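Side-chain contacts in thioredoxin reductase (Streptococcus pyogenes, PDB 5UWY), which probably catalyses the NADPH-dependent reduction of the thioredoxin disulfide, passing electrons through bound FAD and a redox-active pair of cysteines: residues A[45-50]-A[138-143]; A[132-137]-A[159-164]. One frame throughout, in Å; residues are numbered along the deposited sequence.

Both contacts frame the flavin end of FAD, with centres about 10 Å apart, and their segments alternate along the chain. Contact 1 lies at the surface: a loop of the FAD-binding part, 45-50, meets the loop 138-143, and the carboxylate of Glu49 and the backbone carbonyl of Asp47 meet the edge of the Phe140 ring, with the Asp47 carboxylate set to one side of its plane. Contact 2 is buried and apolar: the redox-active CxxC helix, 134-137, leans on helix 153-162 through alanine, valine, leucine and tyrosine. Segment 138-143 directly follows segment 132-137, and the contacts join where Gly138 CA packs on Leu162 CD2 at 3.9 Å. The second subunit touches both.

Contact 1 (A[45-50]-A[138-143]); sequences TFDIEN and GAFFRD. With FAD (flavin-adenine dinucleotide), chain B.
Phe140 reaches across to Asp47 and Glu49, and its ring makes all the contacts between the two segments. They are van der Waals and weakly polar: Asp47 O and Glu49 CD lie at the outer ring edge, where the C-H groups carry slight positive charge. Asp47 O lies 3.6 Å from Phe140 CE2, near the ring plane. CG anti to the backbone N (chi1 -169°) carries the Asp47 carboxylate toward Phe140, where its plane lies 13° from the ring plane and OD2 sits above that plane, 3.8 Å from Phe140 CZ. Glu49 arrives with an extended chain: its CD is 3.5 Å from Phe140 CE1, but its carboxylate stands almost upright to the ring at 81°.

Loop 45-50 belongs to the FAD-binding part of this two-Rossmann-domain flavoenzyme, and 138-143 follows the redox-active helix. Thr45, Ile48 and Asn50 line the FAD pocket. FAD N3 donates to Asn50 OD1 at 3.2 Å, an amide oxygen suiting a ring N-H, while Ile48 CG2 packs 3.9 Å from the same N3.

Arg25 of the second subunit makes a cation-pi contact with Phe140.

Contact 2 (A[132-137]-A[159-164]); sequences YCAVCD and AIYLTQ. With FAD (flavin-adenine dinucleotide), chain B.
The redox-active CxxC motif of thioredoxin reductase, Cys133 and Cys136 around the start of helix 134-137, is backed here by helix 153-162 of what is probably the NADPH-binding Rossmann domain. Ala134, between the cysteines, faces that helix and meets Tyr161 and Leu162. Its small methyl lets the helices come close, the CA atoms of Ala134 and Leu162 being 6.6 Å apart. Ala134 CB sits in the angle between Tyr161 CD2, at 3.6 Å, and Leu162 CD2, at 3.9 Å. Leu162 suits this place because its branched end also reaches strand residues Leu146, Val148 and Phe234, tying the CxxC helix to the sheet beneath.

Tyr161 has CG anti to the backbone N (chi1 172°), which carries its ring out to lie alongside the first turn of the CxxC helix. There the ring edge meets Ala134 O in plane, with CE2 3.4 Å from that oxygen, an electrostatically favourable C-H to carbonyl approach. Val135 adds a looser apolar touch through CG2, and its CA lies 3.8 Å from Tyr161 OH. The second subunit completes the packing: its Tyr300 meets the Tyr161 ring edge-to-face, and its Gln297 packs on Val135.

Away from this interface, Cys136 lies against the flavin, and a disulfide, the oxidised state, joins it to Cys133 at the N-cap position of the helix. Cys136 O accepts a hydrogen bond from Arg25 of the second subunit, while Asp137 OD2 bonds to Ser131 OG. Cys136 is the cysteine beside the isoalloxazine, consistent with electron transfer from reduced flavin in this family: its SG stands 3.3 Å from FAD C4X.

Contact 1 (A[45-50]-A[138-143])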
loop_
_atom_site.group_PDB
_atom_site.type_symbol
_atom_site.label_atom_id
_atom_site.label_comp_id
_atom_site.label_asym_id
_atom_site.label_seq_id
_atom_site.Cartn_x
_atom_site.Cartn_y
_atom_site.Cartn_z
ATOM N N THR A 45 12.304 -6.139 -14.067
ATOM C CA THR A 45 12.923 -6.509 -12.800
ATOM C C THR A 45 13.108 -8.018 -12.730
ATOM O O THR A 45 12.155 -8.778 -12.937
ATOM C CB THR A 45 12.086 -6.022 -11.614
ATOM O OG1 THR A 45 11.838 -4.617 -11.749
ATOM C CG2 THR A 45 12.821 -6.275 -10.305
ATOM N N PHE A 46 14.335 -8.444 -12.429
ATOM C CA PHE A 46 14.680 -9.857 -12.339
ATOM C C PHE A 46 13.929 -10.535 -11.200
ATOM O O PHE A 46 13.090 -11.409 -11.436
ATOM C CB PHE A 46 16.190 -10.019 -12.147
ATOM C CG PHE A 46 16.735 -11.328 -12.649
ATOM C CD1 PHE A 46 16.082 -12.031 -13.650
ATOM C CD2 PHE A 46 17.907 -11.850 -12.123
ATOM C CE1 PHE A 46 16.589 -13.234 -14.113
ATOM C CE2 PHE A 46 18.417 -13.050 -12.581
ATOM C CZ PHE A 46 17.756 -13.743 -13.578
ATOM N N ASP A 47 14.225 -10.134 -9.966
ATOM C CA ASP A 47 13.648 -10.741 -8.776
ATOM C C ASP A 47 13.131 -9.652 -7.846
ATOM O O ASP A 47 13.712 -8.567 -7.751
ATOM C CB ASP A 47 14.682 -11.619 -8.047
ATOM C CG ASP A 47 14.061 -12.487 -6.968
ATOM O OD1 ASP A 47 12.830 -12.688 -6.999
ATOM O OD2 ASP A 47 14.807 -12.969 -6.089
ATOM N N ILE A 48 12.026 -9.947 -7.166
ATOM C CA ILE A 48 11.397 -9.021 -6.229
ATOM C C ILE A 48 11.160 -9.760 -4.920
ATOM O O ILE A 48 10.441 -10.765 -4.894
ATOM C CB ILE A 48 10.074 -8.450 -6.769
ATOM C CG1 ILE A 48 10.277 -7.827 -8.152
ATOM C CG2 ILE A 48 9.501 -7.434 -5.797
ATOM C CD1 ILE A 48 8.984 -7.531 -8.883
ATOM N N GLU A 49 11.750 -9.257 -3.833
ATOM C CA GLU A 49 11.647 -9.920 -2.537
ATOM C C GLU A 49 11.126 -8.990 -1.447
ATOM O O GLU A 49 11.283 -9.294 -0.260
ATOM C CB GLU A 49 12.998 -10.509 -2.122
ATOM C CG GLU A 49 13.398 -11.748 -2.905
ATOM C CD GLU A 49 14.666 -12.390 -2.374
ATOM O OE1 GLU A 49 15.227 -11.877 -1.383
ATOM O OE2 GLU A 49 15.101 -13.408 -2.951
ATOM N N ASN A 50 10.511 -7.865 -1.814
ATOM C CA ASN A 50 9.915 -6.967 -0.831
ATOM C C ASN A 50 8.437 -6.710 -1.104
ATOM O O ASN A 50 7.900 -5.685 -0.673
ATOM C CB ASN A 50 10.682 -5.644 -0.754
ATOM C CG ASN A 50 10.768 -4.938 -2.087
ATOM O OD1 ASN A 50 10.264 -5.423 -3.100
ATOM N ND2 ASN A 50 11.408 -3.775 -2.093
ATOM N N GLY A 138 19.343 -3.643 -3.579
ATOM C CA GLY A 138 20.552 -3.502 -2.783
ATOM C C GLY A 138 20.831 -4.691 -1.883
ATOM O O GLY A 138 21.991 -5.034 -1.644
ATOM N N ALA A 139 19.782 -5.339 -1.383
ATOM C CA ALA A 139 19.922 -6.493 -0.502
ATOM C C ALA A 139 20.351 -7.763 -1.232
ATOM O O ALA A 139 20.574 -8.787 -0.577
ATOM C CB ALA A 139 18.605 -6.745 0.237
ATOM N N PHE A 140 20.462 -7.730 -2.563
ATOM C CA PHE A 140 20.920 -8.890 -3.318
ATOM C C PHE A 140 22.437 -8.965 -3.401
ATOM O O PHE A 140 22.982 -10.058 -3.596
ATOM C CB PHE A 140 20.353 -8.866 -4.739
ATOM C CG PHE A 140 18.879 -9.112 -4.814
ATOM C CD1 PHE A 140 18.288 -10.107 -4.057
ATOM C CD2 PHE A 140 18.080 -8.348 -5.648
ATOM C CE1 PHE A 140 16.929 -10.337 -4.129
ATOM C CE2 PHE A 140 16.719 -8.569 -5.726
ATOM C CZ PHE A 140 16.142 -9.565 -4.966
ATOM N N PHE A 141 23.120 -7.838 -3.253
ATOM C CA PHE A 141 24.560 -7.737 -3.495
ATOM C C PHE A 141 25.329 -7.639 -2.183
ATOM O O PHE A 141 26.196 -6.785 -2.005
ATOM C CB PHE A 141 24.862 -6.543 -4.403
ATOM C CG PHE A 141 24.155 -6.581 -5.742
ATOM C CD1 PHE A 141 22.772 -6.534 -5.831
ATOM C CD2 PHE A 141 24.885 -6.676 -6.915
ATOM C CE1 PHE A 141 22.132 -6.575 -7.052
ATOM C CE2 PHE A 141 24.249 -6.716 -8.144
ATOM C CZ PHE A 141 22.871 -6.665 -8.212
ATOM N N ARG A 142 25.000 -8.523 -1.246
ATOM C CA ARG A 142 25.635 -8.512 0.065
ATOM C C ARG A 142 27.098 -8.924 -0.040
ATOM O O ARG A 142 27.426 -9.938 -0.665
ATOM C CB ARG A 142 24.886 -9.447 1.014
ATOM C CG ARG A 142 25.451 -9.495 2.423
ATOM C CD ARG A 142 24.433 -10.049 3.411
ATOM N NE ARG A 142 23.411 -9.064 3.755
ATOM N N ASP A 143 27.977 -8.127 0.575
ATOM C CA ASP A 143 29.405 -8.442 0.692
ATOM C C ASP A 143 30.087 -8.519 -0.672
ATOM O O ASP A 143 30.970 -9.349 -0.896
ATOM C CB ASP A 143 29.620 -9.735 1.481
ATOM C CG ASP A 143 29.228 -9.599 2.936
ATOM O OD1 ASP A 143 29.471 -8.521 3.519
ATOM O OD2 ASP A 143 28.675 -10.568 3.498
HETATM P PA FAD B . 4.498 1.931 -13.649
HETATM O O1A FAD B . 4.380 0.478 -13.367
HETATM O O2A FAD B . 5.886 2.430 -14.065
HETATM O O5B FAD B . 3.493 2.369 -14.756
HETATM C C5B FAD B . 3.907 2.484 -16.132
HETATM C C4B FAD B . 2.787 2.039 -17.032
HETATM O O4B FAD B . 2.165 3.201 -17.632
HETATM C C3B FAD B . 3.215 1.123 -18.182
HETATM O O3B FAD B . 2.352 -0.004 -18.299
HETATM C C2B FAD B . 3.147 2.044 -19.404
HETATM O O2B FAD B . 2.849 1.305 -20.585
HETATM C C1B FAD B . 1.986 2.953 -19.005
HETATM N N9A FAD B . 1.927 4.230 -19.717
HETATM C C8A FAD B . 2.763 5.308 -19.584
HETATM N N7A FAD B . 2.460 6.325 -20.359
HETATM C C5A FAD B . 1.342 5.882 -21.046
HETATM C C6A FAD B . 0.530 6.491 -22.025
HETATM N N6A FAD B . 0.734 7.723 -22.493
HETATM N N1A FAD B . -0.510 5.773 -22.508
HETATM C C2A FAD B . -0.716 4.539 -22.041
HETATM N N3A FAD B . -0.021 3.868 -21.122
HETATM C C4A FAD B . 1.001 4.600 -20.664
HETATM N N1 FAD B . 9.662 -2.463 -7.276
HETATM C C2 FAD B . 9.722 -3.117 -6.079
HETATM O O2 FAD B . 8.758 -3.147 -5.304
HETATM N N3 FAD B . 10.887 -3.773 -5.715
HETATM C C4 FAD B . 12.048 -3.838 -6.456
HETATM O O4 FAD B . 13.022 -4.453 -6.025
HETATM C C4X FAD B . 11.976 -3.135 -7.723
HETATM N N5 FAD B . 13.033 -3.143 -8.487
HETATM C C5X FAD B . 12.968 -2.471 -9.696
HETATM C C6 FAD B . 14.090 -2.474 -10.521
HETATM C C7 FAD B . 14.080 -1.819 -11.747
HETATM C C7M FAD B . 15.314 -1.844 -12.611
HETATM C C8 FAD B . 12.920 -1.142 -12.161
HETATM C C8M FAD B . 12.876 -0.423 -13.483
HETATM C C9 FAD B . 11.796 -1.138 -11.339
HETATM C C9A FAD B . 11.811 -1.795 -10.113
HETATM N N10 FAD B . 10.694 -1.797 -9.248
HETATM C C10 FAD B . 10.740 -2.473 -8.047
HETATM C "C1'" FAD B . 9.435 -1.139 -9.641
HETATM C "C2'" FAD B . 9.215 0.224 -8.994
HETATM O "O2'" FAD B . 8.603 0.087 -7.711
HETATM C "C3'" FAD B . 8.293 1.055 -9.887
HETATM O "O3'" FAD B . 8.398 2.411 -9.473
HETATM C "C4'" FAD B . 6.812 0.654 -9.890
HETATM O "O4'" FAD B . 6.639 -0.536 -10.660
HETATM C "C5'" FAD B . 5.923 1.750 -10.443
HETATM O "O5'" FAD B . 4.549 1.308 -10.431
HETATM P P FAD B . 3.398 2.200 -11.046
HETATM O O1P FAD B . 3.144 3.398 -10.126
HETATM O O2P FAD B . 2.171 1.427 -11.363
HETATM O O3P FAD B . 4.045 2.770 -12.383
#

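Contact 2 (A[132-137]-A[159-164])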
loop_
_atom_site.group_PDB
_atom_site.type_symbol
_atom_site.label_atom_id
_atom_site.label_comp_id
_atom_site.label_asym_id
_atom_site.label_seq_id
_atom_site.Cartn_x
_atom_site.Cartn_y
_atom_site.Cartn_z
ATOM N N TYR A 132 18.760 0.760 -10.886
ATOM C CA TYR A 132 18.483 2.166 -10.633
ATOM C C TYR A 132 17.769 2.369 -9.304
ATOM O O TYR A 132 17.149 3.415 -9.091
ATOM C CB TYR A 132 17.661 2.759 -11.780
ATOM C CG TYR A 132 18.252 2.542 -13.157
ATOM C CD1 TYR A 132 19.170 3.437 -13.694
ATOM C CD2 TYR A 132 17.889 1.440 -13.921
ATOM C CE1 TYR A 132 19.711 3.238 -14.958
ATOM C CE2 TYR A 132 18.423 1.233 -15.183
ATOM C CZ TYR A 132 19.334 2.134 -15.696
ATOM O OH TYR A 132 19.865 1.930 -16.951
ATOM N N CYS A 133 17.854 1.389 -8.400
ATOM C CA CYS A 133 17.030 1.382 -7.194
ATOM C C CYS A 133 17.767 0.613 -6.101
ATOM O O CYS A 133 17.773 -0.619 -6.107
ATOM C CB CYS A 133 15.671 0.767 -7.488
ATOM S SG CYS A 133 14.397 1.165 -6.300
ATOM N N ALA A 134 18.359 1.348 -5.156
ATOM C CA ALA A 134 19.092 0.704 -4.071
ATOM C C ALA A 134 18.148 0.031 -3.081
ATOM O O ALA A 134 18.425 -1.077 -2.608
ATOM C CB ALA A 134 19.979 1.729 -3.366
ATOM N N VAL A 135 17.034 0.689 -2.745
ATOM C CA VAL A 135 16.009 0.077 -1.904
ATOM C C VAL A 135 15.478 -1.198 -2.538
ATOM O O VAL A 135 14.978 -2.086 -1.839
ATOM C CB VAL A 135 14.867 1.086 -1.647
ATOM C CG1 VAL A 135 13.833 0.511 -0.687
ATOM C CG2 VAL A 135 15.426 2.391 -1.104
ATOM N N CYS A 136 15.612 -1.323 -3.856
ATOM C CA CYS A 136 15.003 -2.399 -4.624
ATOM C C CYS A 136 15.862 -3.663 -4.638
ATOM O O CYS A 136 15.419 -4.725 -4.185
ATOM C CB CYS A 136 14.730 -1.894 -6.046
ATOM S SG CYS A 136 13.426 -0.627 -6.128
ATOM N N ASP A 137 17.091 -3.564 -5.151
ATOM C CA ASP A 137 17.962 -4.722 -5.303
ATOM C C ASP A 137 19.230 -4.638 -4.461
ATOM O O ASP A 137 20.113 -5.491 -4.605
ATOM C CB ASP A 137 18.329 -4.912 -6.778
ATOM C CG ASP A 137 17.176 -4.592 -7.712
ATOM O OD1 ASP A 137 16.071 -5.133 -7.500
ATOM O OD2 ASP A 137 17.376 -3.802 -8.660
ATOM N N ALA A 159 24.539 5.580 -2.053
ATOM C CA ALA A 159 25.788 4.861 -1.822
ATOM C C ALA A 159 25.928 4.453 -0.360
ATOM O O ALA A 159 26.190 3.279 -0.053
ATOM C CB ALA A 159 26.977 5.717 -2.260
ATOM N N ILE A 160 25.753 5.402 0.568
ATOM C CA ILE A 160 25.926 5.015 1.965
ATOM C C ILE A 160 24.794 4.100 2.417
ATOM O O ILE A 160 24.971 3.304 3.345
ATOM C CB ILE A 160 26.075 6.240 2.884
ATOM C CG1 ILE A 160 25.188 7.389 2.413
ATOM C CG2 ILE A 160 27.537 6.673 2.952
ATOM C CD1 ILE A 160 25.245 8.595 3.325
ATOM N N TYR A 161 23.630 4.165 1.768
ATOM C CA TYR A 161 22.629 3.128 2.001
ATOM C C TYR A 161 23.135 1.777 1.514
ATOM O O TYR A 161 22.895 0.745 2.154
ATOM C CB TYR A 161 21.306 3.481 1.320
ATOM C CG TYR A 161 20.285 2.360 1.370
ATOM C CD1 TYR A 161 19.550 2.110 2.524
ATOM C CD2 TYR A 161 20.059 1.548 0.266
ATOM C CE1 TYR A 161 18.617 1.085 2.574
ATOM C CE2 TYR A 161 19.131 0.522 0.308
ATOM C CZ TYR A 161 18.413 0.295 1.463
ATOM O OH TYR A 161 17.490 -0.727 1.503
ATOM N N LEU A 162 23.849 1.766 0.386
ATOM C CA LEU A 162 24.404 0.524 -0.131
ATOM C C LEU A 162 25.515 -0.031 0.752
ATOM O O LEU A 162 25.801 -1.231 0.679
ATOM C CB LEU A 162 24.916 0.731 -1.555
ATOM C CG LEU A 162 23.816 0.740 -2.617
ATOM C CD1 LEU A 162 24.392 0.940 -4.007
ATOM C CD2 LEU A 162 23.008 -0.543 -2.543
ATOM N N THR A 163 26.142 0.803 1.587
ATOM C CA THR A 163 27.134 0.282 2.526
ATOM C C THR A 163 26.536 -0.717 3.512
ATOM O O THR A 163 27.287 -1.454 4.161
ATOM C CB THR A 163 27.802 1.419 3.302
ATOM O OG1 THR A 163 26.827 2.090 4.111
ATOM C CG2 THR A 163 28.444 2.411 2.352
ATOM N N GLN A 164 25.207 -0.760 3.640
ATOM C CA GLN A 164 24.561 -1.700 4.548
ATOM C C GLN A 164 24.622 -3.142 4.060
ATOM O O GLN A 164 24.277 -4.048 4.826
ATOM C CB GLN A 164 23.103 -1.296 4.769
ATOM C CG GLN A 164 22.930 0.071 5.402
ATOM C CD GLN A 164 22.854 0.002 6.911
ATOM O OE1 GLN A 164 21.864 -0.467 7.473
ATOM N NE2 GLN A 164 23.904 0.468 7.578
HETATM P PA FAD B . 4.498 1.931 -13.649
HETATM O O1A FAD B . 4.380 0.478 -13.367
HETATM O O2A FAD B . 5.886 2.430 -14.065
HETATM O O5B FAD B . 3.493 2.369 -14.756
HETATM C C5B FAD B . 3.907 2.484 -16.132
HETATM C C4B FAD B . 2.787 2.039 -17.032
HETATM O O4B FAD B . 2.165 3.201 -17.632
HETATM C C3B FAD B . 3.215 1.123 -18.182
HETATM O O3B FAD B . 2.352 -0.004 -18.299
HETATM C C2B FAD B . 3.147 2.044 -19.404
HETATM O O2B FAD B . 2.849 1.305 -20.585
HETATM C C1B FAD B . 1.986 2.953 -19.005
HETATM N N9A FAD B . 1.927 4.230 -19.717
HETATM C C8A FAD B . 2.763 5.308 -19.584
HETATM N N7A FAD B . 2.460 6.325 -20.359
HETATM C C5A FAD B . 1.342 5.882 -21.046
HETATM C C6A FAD B . 0.530 6.491 -22.025
HETATM N N6A FAD B . 0.734 7.723 -22.493
HETATM N N1A FAD B . -0.510 5.773 -22.508
HETATM C C2A FAD B . -0.716 4.539 -22.041
HETATM N N3A FAD B . -0.021 3.868 -21.122
HETATM C C4A FAD B . 1.001 4.600 -20.664
HETATM N N1 FAD B . 9.662 -2.463 -7.276
HETATM C C2 FAD B . 9.722 -3.117 -6.079
HETATM O O2 FAD B . 8.758 -3.147 -5.304
HETATM N N3 FAD B . 10.887 -3.773 -5.715
HETATM C C4 FAD B . 12.048 -3.838 -6.456
HETATM O O4 FAD B . 13.022 -4.453 -6.025
HETATM C C4X FAD B . 11.976 -3.135 -7.723
HETATM N N5 FAD B . 13.033 -3.143 -8.487
HETATM C C5X FAD B . 12.968 -2.471 -9.696
HETATM C C6 FAD B . 14.090 -2.474 -10.521
HETATM C C7 FAD B . 14.080 -1.819 -11.747
HETATM C C7M FAD B . 15.314 -1.844 -12.611
HETATM C C8 FAD B . 12.920 -1.142 -12.161
HETATM C C8M FAD B . 12.876 -0.423 -13.483
HETATM C C9 FAD B . 11.796 -1.138 -11.339
HETATM C C9A FAD B . 11.811 -1.795 -10.113
HETATM N N10 FAD B . 10.694 -1.797 -9.248
HETATM C C10 FAD B . 10.740 -2.473 -8.047
HETATM C "C1'" FAD B . 9.435 -1.139 -9.641
HETATM C "C2'" FAD B . 9.215 0.224 -8.994
HETATM O "O2'" FAD B . 8.603 0.087 -7.711
HETATM C "C3'" FAD B . 8.293 1.055 -9.887
HETATM O "O3'" FAD B . 8.398 2.411 -9.473
HETATM C "C4'" FAD B . 6.812 0.654 -9.890
HETATM O "O4'" FAD B . 6.639 -0.536 -10.660
HETATM C "C5'" FAD B . 5.923 1.750 -10.443
HETATM O "O5'" FAD B . 4.549 1.308 -10.431
HETATM P P FAD B . 3.398 2.200 -11.046
HETATM O O1P FAD B . 3.144 3.398 -10.126
HETATM O O2P FAD B . 2.171 1.427 -11.363
HETATM O O3P FAD B . 4.045 2.770 -12.383
#